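Local atomic coordinates of hypothetical protein YCHN (PDB entry 1JX7), a protein that is of unknown function but assembles into a homohexamer, a dimer of trimers, and belongs to the DsrE/DsrF-like family. Residues S17-L22 / E57-Q62; A27-E32 / T69-P74; R38-S43 / A105-S110. All blocks are in the same frame, centred on the assembly; numbering follows the deposited sequence.

In the fold
All three contacts tie helices to one another or to the parallel sheet of an alpha/beta fold. Contacts 1 and 2 join the same two helices, 17-31 and 61-70, the first near their N-terminal ends and the second at their C-terminal ends, with centres about 16 Å apart. Contact 3 sets helix 101-107 against strand 36-41, and its centre lies about 20 Å from that of contact 1, on the opposite side of the chain's centre. Contacts 2 and 3 meet through the sheet, where Pro74 O lies 2.8 Å from Leu39 N, probably a hydrogen bond. No bound ligand marks an active site among them.

Contact 1. Residues S17-L22 / E57-Q62; sequences SLFNSL and EGYNIQ
Phe19 and Tyr59 form an offset aromatic stack in a largely buried, mainly apolar contact between the first turns of helix 17-31 and the loop that leads into helix 61-70. The ring planes are almost parallel, at 4°, and the Phe19 and Tyr59 ring centroids lie 3.7 Å apart. Tyr59 CD2 sits over the middle of the Phe19 ring, while Phe19 CD1 sits over the middle of the Tyr59 ring. The displacement also brings Phe19 CB over the tyrosine face, a CH-pi contact 3.9 Å from the Tyr59 ring centroid. Phe19 reaches out with CG anti to the backbone N (chi1 171°), whereas Tyr59 places CG between its backbone N and carbonyl carbon (chi1 62°), which sets the ring flat against Phe19. Beside the stack, Ile61 offers two branches to leucines one helical turn apart: its CG2 lies 4.0 Å from Leu22 CD1, and its CD1 4.3 Å from Leu18 CD1. Branched aliphatic chains suit this place because they fill the space between the helices without polar groups to satisfy. The Tyr13 ring meets that of Tyr59, and Tyr13 OH is hydrogen-bonded to Ile61 N, while Met64 touches both rings of the stack. Tyr59 also packs on Glu57 of a second subunit. A water 2.8 Å from Tyr59 OH accepts a weak bond from Phe19 N at 3.2 Å. The chemistry thus divides the work: dispersion and ring overlap hold the faces together, while the phenol oxygen lets the edge of an otherwise apolar patch take a water that also meets a backbone N-H.

Contact 2. Residues A27-E32 / T69-P74; sequences ALREQE and TAQNVP
Arg29 carries this partly buried contact, reaching from the last turns of helix 17-31 to Gln71 and Val73 just beyond helix 61-70. Among the polar interactions, Arg29 NH2 gives a weak hydrogen bond to the backbone oxygen of Gln71, 3.4 Å from NH2 to O with an N-H...O angle of 151°; that oxygen lies at the edge of the guanidinium, in its plane. The firmer hold on the group comes from Leu35, whose carbonyl oxygen accepts from Arg29 NE. Arginine suits the place because one flat group can serve two backbone carbonyls at once, in separate parts of the chain. Van der Waals contact uses the flat face of the same group: the methyl Val73 CG2 stands 3.6 Å above the guanidinium plane, over its centre, and 3.6 Å from Arg29 CZ. The bend of Arg29 at chi2 (-45°) turns the chain so that the guanidinium comes to lie over this methyl. The Gln71 side chain runs alongside Arg29, heading the opposite way. Backbone interactions shape the partner segment. Asn72 N bonds to Thr69 O at 2.9 Å, and the positive phi of Asn72, tolerated well by asparagine, closes helix 61-70. On helix 17-31, Ala27 and Leu28 pack on Ala105 of a third subunit. The turn at Asn72 is a Schellman motif, and it delivers the chain through Val73 to strand 75-78, so the contact joins the helix ends of two successive beta-alpha-beta crossovers, as expected of the parallel alpha/beta fold of the DsrE/DsrF-like family.

Contact 3. Residues R38-S43 / A105-S110; sequences RLFLMS and AQWTLS
The tight part of this contact is Arg38 lying across one face of the Trp107 indole. Arg38 CD stands 3.3 Å above the indole plane of Trp107, a CH-pi contact, and Arg38 CB lies 3.5 Å from Trp107 CZ3. The chain runs extended from CG to NE, carrying Arg38 CZ to 4.6 Å from the centroid of the five-membered ring of Trp107, a cation-pi contact; the guanidinium plane is tilted 70° from the indole. Arginine suits this position because its methylenes cover the ring while Arg38 NH1 reaches on to a salt bridge with Asp36. At the far end of the indole, Trp107 CZ3 comes 4.1 Å from Phe40 CB. With an alanine in place of the tryptophan, a gap would probably open beside Phe40 CB and the Arg38 methylenes would lose the flat surface they lie on. The looser side is at Gln106 and Ser110, which are exposed. There Gln106 O accepts from both Ser110 OG, at 3.0 Å, and Ser110 N, from opposite faces of its carbonyl plane. Separately, Leu109 O is hydrogen-bonded to Lys113 NZ of a fourth subunit. Trp107 thus packs helix 101-107 on one face of the central parallel sheet, as in a layered alpha/beta fold.

Contact 1. Residues S17-L22 / E57-Q62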
loop_
_atom_site.group_PDB
_atom_site.type_symbol
_atom_site.label_atom_id
_atom_site.label_comp_id
_atom_site.label_asym_id
_atom_site.label_seq_id
_atom_site.Cartn_x
_atom_site.Cartn_y
_atom_site.Cartn_z
ATOM N N SER A 17 3.498 -8.825 3.714
ATOM C CA SER A 17 3.977 -8.477 5.038
ATOM C C SER A 17 3.511 -9.429 6.131
ATOM O O SER A 17 4.307 -9.847 6.963
ATOM C CB SER A 17 3.544 -7.044 5.363
ATOM O OG SER A 17 2.187 -6.837 5.002
ATOM N N LEU A 18 2.231 -9.774 6.135
ATOM C CA LEU A 18 1.702 -10.672 7.150
ATOM C C LEU A 18 2.381 -12.031 7.028
ATOM O O LEU A 18 2.838 -12.603 8.020
ATOM C CB LEU A 18 0.198 -10.830 6.963
ATOM C CG LEU A 18 -0.612 -11.341 8.148
ATOM C CD1 LEU A 18 -1.994 -11.733 7.643
ATOM C CD2 LEU A 18 0.066 -12.544 8.796
ATOM N N PHE A 19 2.440 -12.543 5.801
ATOM C CA PHE A 19 3.063 -13.825 5.526
ATOM C C PHE A 19 4.505 -13.819 6.029
ATOM O O PHE A 19 4.953 -14.782 6.657
ATOM C CB PHE A 19 3.043 -14.107 4.023
ATOM C CG PHE A 19 3.863 -15.306 3.611
ATOM C CD1 PHE A 19 3.616 -16.561 4.171
ATOM C CD2 PHE A 19 4.888 -15.175 2.683
ATOM C CE1 PHE A 19 4.378 -17.671 3.797
ATOM C CE2 PHE A 19 5.649 -16.272 2.301
ATOM C CZ PHE A 19 5.404 -17.520 2.865
ATOM N N ASN A 20 5.230 -12.740 5.761
ATOM C CA ASN A 20 6.613 -12.646 6.207
ATOM C C ASN A 20 6.745 -12.627 7.729
ATOM O O ASN A 20 7.686 -13.194 8.278
ATOM C CB ASN A 20 7.295 -11.408 5.612
ATOM C CG ASN A 20 7.672 -11.592 4.159
ATOM O OD1 ASN A 20 7.928 -12.715 3.710
ATOM N ND2 ASN A 20 7.729 -10.490 3.418
ATOM N N SER A 21 5.807 -11.971 8.403
ATOM C CA SER A 21 5.827 -11.877 9.849
ATOM C C SER A 21 5.791 -13.253 10.460
ATOM O O SER A 21 6.568 -13.554 11.354
ATOM C CB SER A 21 4.627 -11.094 10.354
ATOM O OG SER A 21 4.857 -9.715 10.215
ATOM N N LEU A 22 4.880 -14.076 9.959
ATOM C CA LEU A 22 4.697 -15.442 10.439
ATOM C C LEU A 22 5.877 -16.345 10.091
ATOM O O LEU A 22 6.276 -17.201 10.878
ATOM C CB LEU A 22 3.405 -16.019 9.863
ATOM C CG LEU A 22 2.170 -15.242 10.325
ATOM C CD1 LEU A 22 0.912 -15.846 9.727
ATOM C CD2 LEU A 22 2.111 -15.266 11.848
ATOM N N GLU A 57 -4.022 -22.254 -3.758
ATOM C CA GLU A 57 -2.754 -21.737 -4.229
ATOM C C GLU A 57 -1.561 -22.026 -3.319
ATOM O O GLU A 57 -1.362 -23.154 -2.889
ATOM C CB GLU A 57 -2.887 -20.235 -4.467
ATOM C CG GLU A 57 -1.780 -19.625 -5.294
ATOM C CD GLU A 57 -1.781 -18.121 -5.188
ATOM O OE1 GLU A 57 -2.796 -17.502 -5.573
ATOM O OE2 GLU A 57 -0.769 -17.567 -4.711
ATOM N N GLY A 58 -0.793 -20.982 -3.019
ATOM C CA GLY A 58 0.418 -21.095 -2.229
ATOM C C GLY A 58 0.408 -21.323 -0.730
ATOM O O GLY A 58 0.041 -22.395 -0.257
ATOM N N TYR A 59 0.841 -20.330 0.032
ATOM C CA TYR A 59 0.888 -20.508 1.470
ATOM C C TYR A 59 -0.466 -20.497 2.163
ATOM O O TYR A 59 -1.475 -20.043 1.603
ATOM C CB TYR A 59 1.849 -19.491 2.120
ATOM C CG TYR A 59 1.496 -18.029 1.954
ATOM C CD1 TYR A 59 0.414 -17.468 2.630
ATOM C CD2 TYR A 59 2.263 -17.200 1.133
ATOM C CE1 TYR A 59 0.109 -16.112 2.491
ATOM C CE2 TYR A 59 1.973 -15.855 0.987
ATOM C CZ TYR A 59 0.895 -15.316 1.664
ATOM O OH TYR A 59 0.615 -13.982 1.508
ATOM N N ASN A 60 -0.488 -21.027 3.379
ATOM C CA ASN A 60 -1.701 -21.098 4.164
ATOM C C ASN A 60 -1.479 -20.486 5.545
ATOM O O ASN A 60 -0.939 -21.122 6.450
ATOM C CB ASN A 60 -2.151 -22.543 4.303
ATOM C CG ASN A 60 -3.514 -22.664 4.923
ATOM O OD1 ASN A 60 -4.527 -22.634 4.232
ATOM N ND2 ASN A 60 -3.548 -22.775 6.244
ATOM N N ILE A 61 -1.908 -19.240 5.684
ATOM C CA ILE A 61 -1.767 -18.494 6.910
ATOM C C ILE A 61 -2.354 -19.208 8.115
ATOM O O ILE A 61 -1.829 -19.105 9.239
ATOM C CB ILE A 61 -2.374 -17.125 6.704
ATOM C CG1 ILE A 61 -1.415 -16.314 5.828
ATOM C CG2 ILE A 61 -2.655 -16.443 8.019
ATOM C CD1 ILE A 61 -2.069 -15.207 5.062
ATOM N N GLN A 62 -3.423 -19.962 7.894
ATOM C CA GLN A 62 -4.036 -20.677 9.001
ATOM C C GLN A 62 -3.032 -21.642 9.603
ATOM O O GLN A 62 -2.845 -21.669 10.815
ATOM C CB GLN A 62 -5.247 -21.445 8.508
ATOM C CG GLN A 62 -6.379 -21.420 9.484
ATOM C CD GLN A 62 -7.177 -22.687 9.478
ATOM O OE1 GLN A 62 -6.765 -23.688 10.054
ATOM N NE2 GLN A 62 -8.325 -22.663 8.813
HETATM O O HOH W 1 -0.018 -12.347 3.743
#

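Contact 2. Residues A27-E32 / T69-P74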
loop_
_atom_site.group_PDB
_atom_site.type_symbol
_atom_site.label_atom_id
_atom_site.label_comp_id
_atom_site.label_asym_id
_atom_site.label_seq_id
_atom_site.Cartn_x
_atom_site.Cartn_y
_atom_site.Cartn_z
ATOM N N ALA A 27 10.464 -18.995 12.414
ATOM C CA ALA A 27 11.908 -19.105 12.319
ATOM C C ALA A 27 12.586 -18.741 13.627
ATOM O O ALA A 27 13.569 -19.381 14.020
ATOM C CB ALA A 27 12.428 -18.214 11.209
ATOM N N LEU A 28 12.086 -17.713 14.302
ATOM C CA LEU A 28 12.681 -17.303 15.559
ATOM C C LEU A 28 12.587 -18.432 16.570
ATOM O O LEU A 28 13.537 -18.721 17.298
ATOM C CB LEU A 28 11.981 -16.052 16.087
ATOM C CG LEU A 28 12.284 -14.819 15.217
ATOM C CD1 LEU A 28 11.394 -13.659 15.602
ATOM C CD2 LEU A 28 13.759 -14.469 15.350
ATOM N N ARG A 29 11.431 -19.083 16.593
ATOM C CA ARG A 29 11.220 -20.195 17.501
ATOM C C ARG A 29 12.140 -21.364 17.165
ATOM O O ARG A 29 12.727 -21.960 18.067
ATOM C CB ARG A 29 9.763 -20.652 17.461
ATOM C CG ARG A 29 8.965 -20.241 18.682
ATOM C CD ARG A 29 9.756 -20.503 19.960
ATOM N NE ARG A 29 8.984 -20.221 21.169
ATOM C CZ ARG A 29 7.986 -20.979 21.594
ATOM N NH1 ARG A 29 7.632 -22.066 20.916
ATOM N NH2 ARG A 29 7.328 -20.655 22.702
ATOM N N GLU A 30 12.276 -21.695 15.880
ATOM C CA GLU A 30 13.141 -22.807 15.490
ATOM C C GLU A 30 14.592 -22.554 15.917
ATOM O O GLU A 30 15.368 -23.492 16.066
ATOM C CB GLU A 30 13.094 -23.042 13.976
ATOM C CG GLU A 30 11.714 -23.383 13.435
ATOM C CD GLU A 30 11.765 -23.961 12.027
ATOM O OE1 GLU A 30 12.538 -23.429 11.194
ATOM O OE2 GLU A 30 11.033 -24.935 11.747
ATOM N N GLN A 31 14.953 -21.288 16.107
ATOM C CA GLN A 31 16.300 -20.936 16.520
ATOM C C GLN A 31 16.410 -21.114 18.014
ATOM O O GLN A 31 17.426 -21.611 18.519
ATOM C CB GLN A 31 16.602 -19.475 16.184
ATOM C CG GLN A 31 16.757 -19.209 14.712
ATOM C CD GLN A 31 18.007 -19.831 14.153
ATOM O OE1 GLN A 31 19.120 -19.473 14.549
ATOM N NE2 GLN A 31 17.842 -20.774 13.236
ATOM N N GLU A 32 15.368 -20.683 18.734
ATOM C CA GLU A 32 15.343 -20.786 20.185
ATOM C C GLU A 32 14.013 -21.331 20.691
ATOM O O GLU A 32 13.090 -20.583 21.009
ATOM C CB GLU A 32 15.644 -19.431 20.834
ATOM C CG GLU A 32 17.112 -19.060 20.779
ATOM C CD GLU A 32 17.474 -17.935 21.727
ATOM O OE1 GLU A 32 17.340 -16.749 21.347
ATOM O OE2 GLU A 32 17.887 -18.239 22.867
ATOM N N THR A 69 0.762 -21.458 17.462
ATOM C CA THR A 69 -0.036 -21.638 18.664
ATOM C C THR A 69 0.182 -23.005 19.309
ATOM O O THR A 69 0.005 -23.151 20.521
ATOM C CB THR A 69 -1.564 -21.415 18.417
ATOM O OG1 THR A 69 -2.111 -22.491 17.643
ATOM C CG2 THR A 69 -1.800 -20.090 17.709
ATOM N N ALA A 70 0.583 -24.003 18.524
ATOM C CA ALA A 70 0.819 -25.344 19.084
ATOM C C ALA A 70 1.988 -25.302 20.078
ATOM O O ALA A 70 2.063 -26.104 21.016
ATOM C CB ALA A 70 1.113 -26.335 17.969
ATOM N N GLN A 71 2.888 -24.343 19.848
ATOM C CA GLN A 71 4.069 -24.098 20.666
ATOM C C GLN A 71 3.733 -23.164 21.825
ATOM O O GLN A 71 4.617 -22.775 22.588
ATOM C CB GLN A 71 5.143 -23.394 19.837
ATOM C CG GLN A 71 5.946 -24.233 18.903
ATOM C CD GLN A 71 6.934 -23.387 18.146
ATOM O OE1 GLN A 71 6.606 -22.767 17.143
ATOM N NE2 GLN A 71 8.163 -23.338 18.642
ATOM N N ASN A 72 2.475 -22.763 21.932
ATOM C CA ASN A 72 2.050 -21.868 22.995
ATOM C C ASN A 72 2.539 -20.439 22.816
ATOM O O ASN A 72 2.675 -19.695 23.798
ATOM C CB ASN A 72 2.499 -22.400 24.355
ATOM C CG ASN A 72 2.089 -23.831 24.574
ATOM O OD1 ASN A 72 0.903 -24.167 24.465
ATOM N ND2 ASN A 72 3.054 -24.695 24.869
ATOM N N VAL A 73 2.821 -20.060 21.575
ATOM C CA VAL A 73 3.238 -18.697 21.276
ATOM C C VAL A 73 1.910 -17.951 21.260
ATOM O O VAL A 73 1.031 -18.255 20.445
ATOM C CB VAL A 73 3.911 -18.589 19.898
ATOM C CG1 VAL A 73 4.104 -17.134 19.520
ATOM C CG2 VAL A 73 5.243 -19.296 19.926
ATOM N N PRO A 74 1.729 -16.975 22.161
ATOM C CA PRO A 74 0.474 -16.218 22.211
ATOM C C PRO A 74 0.213 -15.402 20.945
ATOM O O PRO A 74 1.103 -14.722 20.430
ATOM C CB PRO A 74 0.638 -15.332 23.442
ATOM C CG PRO A 74 1.708 -16.023 24.257
ATOM C CD PRO A 74 2.661 -16.510 23.206
#

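Contact 3. Residues R38-S43 / A105-S110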
loop_
_atom_site.group_PDB
_atom_site.type_symbol
_atom_site.label_atom_id
_atom_site.label_comp_id
_atom_site.label_asym_id
_atom_site.label_seq_id
_atom_site.Cartn_x
_atom_site.Cartn_y
_atom_site.Cartn_z
ATOM N N ARG A 38 5.661 -13.341 21.331
ATOM C CA ARG A 38 4.267 -12.916 21.396
ATOM C C ARG A 38 3.924 -12.250 20.071
ATOM O O ARG A 38 4.711 -11.449 19.548
ATOM C CB ARG A 38 4.064 -11.925 22.531
ATOM C CG ARG A 38 4.161 -12.498 23.934
ATOM C CD ARG A 38 4.016 -11.352 24.904
ATOM N NE ARG A 38 3.440 -11.742 26.179
ATOM C CZ ARG A 38 4.116 -12.317 27.166
ATOM N NH1 ARG A 38 5.406 -12.576 27.016
ATOM N NH2 ARG A 38 3.501 -12.621 28.300
ATOM N N LEU A 39 2.746 -12.574 19.546
ATOM C CA LEU A 39 2.265 -12.047 18.270
ATOM C C LEU A 39 0.991 -11.247 18.428
ATOM O O LEU A 39 -0.010 -11.753 18.922
ATOM C CB LEU A 39 1.984 -13.207 17.305
ATOM C CG LEU A 39 2.697 -13.317 15.950
ATOM C CD1 LEU A 39 2.293 -12.147 15.057
ATOM C CD2 LEU A 39 4.210 -13.362 16.170
ATOM N N PHE A 40 1.019 -10.001 17.993
ATOM C CA PHE A 40 -0.165 -9.172 18.073
ATOM C C PHE A 40 -0.573 -8.846 16.650
ATOM O O PHE A 40 0.290 -8.605 15.810
ATOM C CB PHE A 40 0.138 -7.887 18.851
ATOM C CG PHE A 40 -1.099 -7.140 19.266
ATOM C CD1 PHE A 40 -1.700 -6.229 18.399
ATOM C CD2 PHE A 40 -1.699 -7.406 20.489
ATOM C CE1 PHE A 40 -2.888 -5.596 18.743
ATOM C CE2 PHE A 40 -2.884 -6.775 20.845
ATOM C CZ PHE A 40 -3.484 -5.867 19.973
ATOM N N LEU A 41 -1.867 -8.851 16.368
ATOM C CA LEU A 41 -2.333 -8.522 15.024
ATOM C C LEU A 41 -3.339 -7.383 15.091
ATOM O O LEU A 41 -4.385 -7.512 15.727
ATOM C CB LEU A 41 -2.987 -9.736 14.362
ATOM C CG LEU A 41 -2.163 -11.028 14.308
ATOM C CD1 LEU A 41 -2.908 -12.077 13.483
ATOM C CD2 LEU A 41 -0.790 -10.737 13.725
HETATM N N MSE A 42 -3.011 -6.271 14.429
HETATM C CA MSE A 42 -3.879 -5.096 14.400
HETATM C C MSE A 42 -4.598 -4.974 13.063
HETATM O O MSE A 42 -4.372 -5.752 12.145
HETATM C CB MSE A 42 -3.068 -3.815 14.651
HETATM C CG MSE A 42 -2.427 -3.725 16.027
HETATM SE SE MSE A 42 -1.719 -2.121 16.364
HETATM C CE MSE A 42 -0.457 -2.041 15.105
ATOM N N SER A 43 -5.474 -3.973 12.979
ATOM C CA SER A 43 -6.209 -3.679 11.789
ATOM C C SER A 43 -6.542 -4.881 10.912
ATOM O O SER A 43 -7.077 -5.873 11.414
ATOM C CB SER A 43 -5.478 -2.643 10.956
ATOM O OG SER A 43 -4.251 -3.161 10.479
ATOM N N ALA A 105 0.169 -2.299 24.335
ATOM C CA ALA A 105 0.845 -1.228 25.051
ATOM C C ALA A 105 1.046 -1.779 26.443
ATOM O O ALA A 105 0.316 -1.435 27.367
ATOM C CB ALA A 105 -0.034 0.003 25.101
ATOM N N GLN A 106 2.037 -2.652 26.578
ATOM C CA GLN A 106 2.360 -3.308 27.837
ATOM C C GLN A 106 3.387 -4.351 27.430
ATOM O O GLN A 106 4.474 -4.425 27.987
ATOM C CB GLN A 106 1.115 -3.982 28.414
ATOM C CG GLN A 106 1.343 -4.700 29.732
ATOM C CD GLN A 106 0.147 -5.539 30.151
ATOM O OE1 GLN A 106 -0.953 -5.017 30.363
ATOM N NE2 GLN A 106 0.348 -6.854 30.265
ATOM N N TRP A 107 3.007 -5.158 26.439
ATOM C CA TRP A 107 3.908 -6.158 25.887
ATOM C C TRP A 107 5.110 -5.370 25.364
ATOM O O TRP A 107 6.258 -5.794 25.505
ATOM C CB TRP A 107 3.251 -6.860 24.713
ATOM C CG TRP A 107 2.362 -7.998 25.070
ATOM C CD1 TRP A 107 1.931 -8.353 26.312
ATOM C CD2 TRP A 107 1.774 -8.929 24.154
ATOM N NE1 TRP A 107 1.095 -9.438 26.228
ATOM C CE2 TRP A 107 0.971 -9.805 24.911
ATOM C CE3 TRP A 107 1.818 -9.085 22.766
ATOM C CZ2 TRP A 107 0.246 -10.845 24.332
ATOM C CZ3 TRP A 107 1.088 -10.116 22.178
ATOM C CH2 TRP A 107 0.308 -10.977 22.968
ATOM N N THR A 108 4.814 -4.220 24.762
ATOM C CA THR A 108 5.814 -3.329 24.188
ATOM C C THR A 108 6.769 -2.805 25.247
ATOM O O THR A 108 7.982 -2.791 25.061
ATOM C CB THR A 108 5.149 -2.110 23.520
ATOM O OG1 THR A 108 4.330 -2.537 22.430
ATOM C CG2 THR A 108 6.197 -1.166 23.007
ATOM N N LEU A 109 6.199 -2.357 26.365
ATOM C CA LEU A 109 6.981 -1.812 27.468
ATOM C C LEU A 109 7.859 -2.855 28.166
ATOM O O LEU A 109 8.935 -2.529 28.670
ATOM C CB LEU A 109 6.046 -1.147 28.481
ATOM C CG LEU A 109 5.627 0.296 28.158
ATOM C CD1 LEU A 109 4.559 0.751 29.147
ATOM C CD2 LEU A 109 6.834 1.215 28.221
ATOM N N SER A 110 7.412 -4.105 28.181
ATOM C CA SER A 110 8.157 -5.163 28.849
ATOM C C SER A 110 8.831 -6.132 27.880
ATOM O O SER A 110 8.964 -7.317 28.175
ATOM C CB SER A 110 7.222 -5.951 29.780
ATOM O OG SER A 110 6.195 -6.609 29.047
#